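Local structure of nucleoporin NUP82 (Chaetomium thermophilum, 5CWW) at residues A255-A268 against E388-R400. The protein serves as a structural constituent of the nuclear pore complex, this chain being the protein's N-terminal beta-propeller domain, and probably helps dock transport factors. Numbering follows the deposited sequence.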
loop_
_atom_site.group_PDB
_atom_site.type_symbol
_atom_site.label_atom_id
_atom_site.label_comp_id
_atom_site.label_asym_id
_atom_site.label_seq_id
_atom_site.Cartn_x
_atom_site.Cartn_y
_atom_site.Cartn_z
ATOM N N ALA B 255 -5.339 2.094 -2.881
ATOM C CA ALA B 255 -5.024 3.515 -2.989
ATOM C C ALA B 255 -3.532 3.738 -2.777
ATOM O O ALA B 255 -2.904 4.506 -3.502
ATOM C CB ALA B 255 -5.825 4.318 -1.981
ATOM N N ALA B 256 -2.967 3.067 -1.779
ATOM C CA ALA B 256 -1.543 3.183 -1.493
ATOM C C ALA B 256 -1.087 2.111 -0.515
ATOM O O ALA B 256 -1.894 1.516 0.198
ATOM C CB ALA B 256 -1.219 4.565 -0.939
ATOM N N ALA B 257 0.220 1.883 -0.485
ATOM C CA ALA B 257 0.822 0.928 0.432
ATOM C C ALA B 257 2.145 1.481 0.938
ATOM O O ALA B 257 2.801 2.269 0.254
ATOM C CB ALA B 257 1.030 -0.408 -0.243
ATOM N N CYS B 258 2.532 1.073 2.141
ATOM C CA CYS B 258 3.796 1.512 2.703
ATOM C C CYS B 258 4.334 0.510 3.712
ATOM O O CYS B 258 3.585 -0.297 4.266
ATOM C CB CYS B 258 3.633 2.881 3.366
ATOM S SG CYS B 258 2.575 2.859 4.826
ATOM N N PHE B 259 5.648 0.553 3.912
ATOM C CA PHE B 259 6.278 -0.081 5.057
ATOM C C PHE B 259 6.412 0.970 6.146
ATOM O O PHE B 259 6.456 2.166 5.848
ATOM C CB PHE B 259 7.652 -0.651 4.703
ATOM C CG PHE B 259 7.597 -1.923 3.912
ATOM C CD1 PHE B 259 7.249 -3.117 4.520
ATOM C CD2 PHE B 259 7.907 -1.929 2.564
ATOM C CE1 PHE B 259 7.197 -4.294 3.795
ATOM C CE2 PHE B 259 7.860 -3.105 1.832
ATOM C CZ PHE B 259 7.503 -4.288 2.451
ATOM N N PRO B 260 6.472 0.538 7.412
ATOM C CA PRO B 260 6.754 1.533 8.442
ATOM C C PRO B 260 8.084 2.223 8.203
ATOM O O PRO B 260 8.986 1.642 7.591
ATOM C CB PRO B 260 6.784 0.706 9.729
ATOM C CG PRO B 260 5.852 -0.409 9.453
ATOM C CD PRO B 260 6.072 -0.751 7.998
ATOM N N THR B 261 8.166 3.468 8.655
ATOM C CA THR B 261 9.420 4.199 8.744
ATOM C C THR B 261 10.453 3.288 9.391
ATOM O O THR B 261 10.129 2.574 10.338
ATOM C CB THR B 261 9.245 5.484 9.570
ATOM O OG1 THR B 261 8.736 5.145 10.867
ATOM C CG2 THR B 261 8.267 6.431 8.890
ATOM N N ARG B 262 11.686 3.289 8.896
ATOM C CA ARG B 262 12.664 2.342 9.420
ATOM C C ARG B 262 13.129 2.793 10.799
ATOM O O ARG B 262 12.547 3.702 11.391
ATOM C CB ARG B 262 13.864 2.191 8.481
ATOM C CG ARG B 262 14.473 0.787 8.500
ATOM C CD ARG B 262 15.946 0.784 8.119
ATOM N NE ARG B 262 16.527 -0.553 8.217
ATOM C CZ ARG B 262 17.787 -0.853 7.908
ATOM N NH1 ARG B 262 18.614 0.090 7.477
ATOM N NH2 ARG B 262 18.221 -2.101 8.029
ATOM N N ASP B 263 14.180 2.154 11.301
ATOM C CA ASP B 263 14.553 2.262 12.706
ATOM C C ASP B 263 13.387 1.802 13.587
ATOM O O ASP B 263 13.312 2.153 14.763
ATOM C CB ASP B 263 14.962 3.695 13.058
ATOM C CG ASP B 263 15.939 4.285 12.059
ATOM O OD1 ASP B 263 16.624 3.507 11.361
ATOM O OD2 ASP B 263 16.020 5.529 11.968
ATOM N N SER B 264 12.483 1.011 13.008
ATOM C CA SER B 264 11.338 0.482 13.739
ATOM C C SER B 264 11.675 -0.887 14.298
ATOM O O SER B 264 12.470 -1.623 13.720
ATOM C CB SER B 264 10.104 0.394 12.840
ATOM O OG SER B 264 9.715 1.674 12.379
ATOM N N GLY B 265 11.062 -1.222 15.427
ATOM C CA GLY B 265 11.321 -2.483 16.096
ATOM C C GLY B 265 10.190 -3.466 15.900
ATOM O O GLY B 265 9.240 -3.202 15.159
ATOM N N GLY B 266 10.297 -4.606 16.571
ATOM C CA GLY B 266 9.294 -5.646 16.475
ATOM C C GLY B 266 9.053 -6.084 15.048
ATOM O O GLY B 266 9.979 -6.175 14.242
ATOM N N TRP B 267 7.791 -6.351 14.737
ATOM C CA TRP B 267 7.410 -6.850 13.424
ATOM C C TRP B 267 7.259 -5.738 12.389
ATOM O O TRP B 267 7.035 -6.015 11.212
ATOM C CB TRP B 267 6.099 -7.622 13.525
ATOM C CG TRP B 267 6.176 -8.841 14.386
ATOM C CD1 TRP B 267 5.696 -8.980 15.656
ATOM C CD2 TRP B 267 6.764 -10.100 14.038
ATOM N NE1 TRP B 267 5.949 -10.248 16.120
ATOM C CE2 TRP B 267 6.605 -10.955 15.146
ATOM C CE3 TRP B 267 7.413 -10.585 12.899
ATOM C CZ2 TRP B 267 7.069 -12.269 15.148
ATOM C CZ3 TRP B 267 7.875 -11.889 12.903
ATOM C CH2 TRP B 267 7.699 -12.716 14.018
ATOM N N ALA B 268 7.375 -4.490 12.834
ATOM C CA ALA B 268 7.107 -3.333 11.981
ATOM C C ALA B 268 7.875 -3.351 10.653
ATOM O O ALA B 268 7.286 -3.129 9.597
ATOM C CB ALA B 268 7.417 -2.047 12.742
ATOM N N GLU B 388 -13.421 7.422 1.879
ATOM C CA GLU B 388 -12.533 7.103 0.768
ATOM C C GLU B 388 -11.092 7.526 1.052
ATOM O O GLU B 388 -10.826 8.701 1.310
ATOM C CB GLU B 388 -13.038 7.784 -0.507
ATOM C CG GLU B 388 -12.171 7.562 -1.739
ATOM C CD GLU B 388 -12.774 8.173 -2.987
ATOM O OE1 GLU B 388 -13.069 9.389 -2.974
ATOM O OE2 GLU B 388 -12.963 7.435 -3.978
ATOM N N LEU B 389 -10.169 6.567 0.999
ATOM C CA LEU B 389 -8.767 6.825 1.327
ATOM C C LEU B 389 -7.929 7.061 0.078
ATOM O O LEU B 389 -8.211 6.510 -0.989
ATOM C CB LEU B 389 -8.175 5.664 2.129
ATOM C CG LEU B 389 -8.696 5.480 3.558
ATOM C CD1 LEU B 389 -8.070 4.248 4.182
ATOM C CD2 LEU B 389 -8.408 6.707 4.411
ATOM N N LYS B 390 -6.895 7.884 0.226
ATOM C CA LYS B 390 -6.006 8.209 -0.883
ATOM C C LYS B 390 -4.537 7.999 -0.533
ATOM O O LYS B 390 -3.698 7.875 -1.423
ATOM C CB LYS B 390 -6.241 9.654 -1.332
ATOM C CG LYS B 390 -7.550 9.846 -2.091
ATOM C CD LYS B 390 -7.500 9.191 -3.473
ATOM C CE LYS B 390 -8.883 8.960 -4.060
ATOM N NZ LYS B 390 -9.618 10.234 -4.275
ATOM N N ASP B 391 -4.221 7.955 0.757
ATOM C CA ASP B 391 -2.854 7.659 1.169
ATOM C C ASP B 391 -2.806 7.053 2.561
ATOM O O ASP B 391 -3.749 7.173 3.343
ATOM C CB ASP B 391 -1.993 8.921 1.134
ATOM C CG ASP B 391 -0.523 8.621 0.875
ATOM O OD1 ASP B 391 -0.125 7.440 0.950
ATOM O OD2 ASP B 391 0.241 9.572 0.608
ATOM N N ILE B 392 -1.693 6.392 2.854
ATOM C CA ILE B 392 -1.461 5.802 4.162
ATOM C C ILE B 392 -0.007 6.036 4.549
ATOM O O ILE B 392 0.890 5.950 3.710
ATOM C CB ILE B 392 -1.788 4.292 4.179
ATOM C CG1 ILE B 392 -1.564 3.713 5.579
ATOM C CG2 ILE B 392 -0.962 3.545 3.125
ATOM C CD1 ILE B 392 -2.114 2.315 5.767
ATOM N N TYR B 393 0.215 6.350 5.821
ATOM C CA TYR B 393 1.551 6.620 6.333
ATOM C C TYR B 393 1.679 6.053 7.737
ATOM O O TYR B 393 0.934 6.436 8.637
ATOM C CB TYR B 393 1.838 8.121 6.331
ATOM C CG TYR B 393 3.137 8.498 7.002
ATOM C CD1 TYR B 393 4.356 8.225 6.398
ATOM C CD2 TYR B 393 3.144 9.133 8.236
ATOM C CE1 TYR B 393 5.548 8.571 7.009
ATOM C CE2 TYR B 393 4.329 9.484 8.852
ATOM C CZ TYR B 393 5.528 9.201 8.235
ATOM O OH TYR B 393 6.706 9.548 8.848
ATOM N N VAL B 394 2.614 5.126 7.909
ATOM C CA VAL B 394 2.743 4.393 9.159
ATOM C C VAL B 394 4.073 4.671 9.841
ATOM O O VAL B 394 5.137 4.492 9.255
ATOM C CB VAL B 394 2.606 2.880 8.934
ATOM C CG1 VAL B 394 2.673 2.129 10.265
ATOM C CG2 VAL B 394 1.297 2.575 8.223
ATOM N N ILE B 395 3.995 5.114 11.089
ATOM C CA ILE B 395 5.172 5.295 11.921
ATOM C C ILE B 395 5.314 4.061 12.799
ATOM O O ILE B 395 4.514 3.842 13.710
ATOM C CB ILE B 395 5.068 6.562 12.783
ATOM C CG1 ILE B 395 4.756 7.773 11.903
ATOM C CG2 ILE B 395 6.366 6.787 13.550
ATOM C CD1 ILE B 395 4.295 8.984 12.666
ATOM N N GLY B 396 6.325 3.250 12.513
ATOM C CA GLY B 396 6.504 1.998 13.219
ATOM C C GLY B 396 6.860 2.202 14.678
ATOM O O GLY B 396 7.485 3.199 15.042
ATOM N N GLU B 397 6.446 1.256 15.513
ATOM C CA GLU B 397 6.869 1.223 16.905
ATOM C C GLU B 397 8.386 1.259 16.964
ATOM O O GLU B 397 9.054 0.719 16.083
ATOM C CB GLU B 397 6.343 -0.030 17.603
ATOM C CG GLU B 397 6.725 -1.327 16.892
ATOM C CD GLU B 397 6.595 -2.549 17.777
ATOM O OE1 GLU B 397 7.041 -2.496 18.941
ATOM O OE2 GLU B 397 6.054 -3.564 17.301
ATOM N N LYS B 398 8.928 1.893 17.997
ATOM C CA LYS B 398 10.372 1.943 18.178
ATOM C C LYS B 398 10.773 1.014 19.319
ATOM O O LYS B 398 10.006 0.836 20.265
ATOM C CB LYS B 398 10.830 3.374 18.456
ATOM C CG LYS B 398 10.438 4.363 17.365
ATOM C CD LYS B 398 11.296 5.623 17.394
ATOM C CE LYS B 398 12.699 5.376 16.849
ATOM N NZ LYS B 398 12.689 4.929 15.425
ATOM N N PRO B 399 11.971 0.408 19.231
ATOM C CA PRO B 399 12.429 -0.486 20.302
ATOM C C PRO B 399 12.466 0.199 21.666
ATOM O O PRO B 399 12.781 1.386 21.750
ATOM C CB PRO B 399 13.841 -0.880 19.854
ATOM C CG PRO B 399 13.843 -0.685 18.384
ATOM C CD PRO B 399 12.944 0.481 18.127
ATOM N N ARG B 400 12.145 -0.548 22.716
ATOM C CA ARG B 400 12.121 -0.004 24.068
ATOM C C ARG B 400 13.526 0.038 24.660
ATOM O O ARG B 400 14.345 -0.845 24.400
ATOM C CB ARG B 400 11.197 -0.833 24.962
ATOM C CG ARG B 400 9.811 -1.064 24.378
ATOM C CD ARG B 400 8.964 -1.931 25.295
ATOM N NE ARG B 400 7.763 -2.428 24.630
ATOM C CZ ARG B 400 6.893 -3.270 25.181
ATOM N NH1 ARG B 400 7.086 -3.718 26.415
ATOM N NH2 ARG B 400 5.830 -3.668 24.496
HETATM O O HOH W 1 5.227 4.654 6.441
#
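Strand 255-258 runs beside strand 389-395, Ala255 next to Lys390 and Ala256 next to Asp391, each strand on the edge of its own sheet in adjacent blades of the beta-propeller. Their axes approach to 5.3 Å and are inclined by 8°, nearly parallel, as inner strands around a propeller channel are. Water 1 bridges the backbones just beyond the first strand, giving a hydrogen bond to Phe259 O (2.8 Å) and taking one from Val394 N (3.0 Å). Two direct backbone hydrogen bonds follow in the loop: Thr261 N to Val394 O at 3.3 Å, almost in line with the carbonyl, and Gly265 N to Glu397 O at 2.9 Å. Between the strands, Ile392 CG2 lies against Ala256 O and CB. With chi1 at 67°, Cys258 SG sits between its own backbone N and carbonyl carbon and lies 3.6 Å from Val394 CG2. Trp273 of strand 272-276 also touches Val394. The Thr261 side chain crosses that of Tyr393 at about a right angle, its CG2 against the hydroxyl, which bonds to Pro499 O; Thr261 OG1 takes a weak bond from Gly396 N. Pro260 CB packs onto Gly396 CA, where a side chain would clash. Farther along, Glu397 CG lies 3.6 Å from Gly265 O, and its carboxylate continues beside Gly266 in the type II' turn from Gly265 to Ala268. Cutting Glu397 back to an alanine is likely to uncover the Gly265 carbonyl and leave a gap beside the turn. Lys398 bends back at its outer torsions, and NZ bonds to Asp263 O at 2.9 Å, standing above the carbonyl plane, 55° out of it.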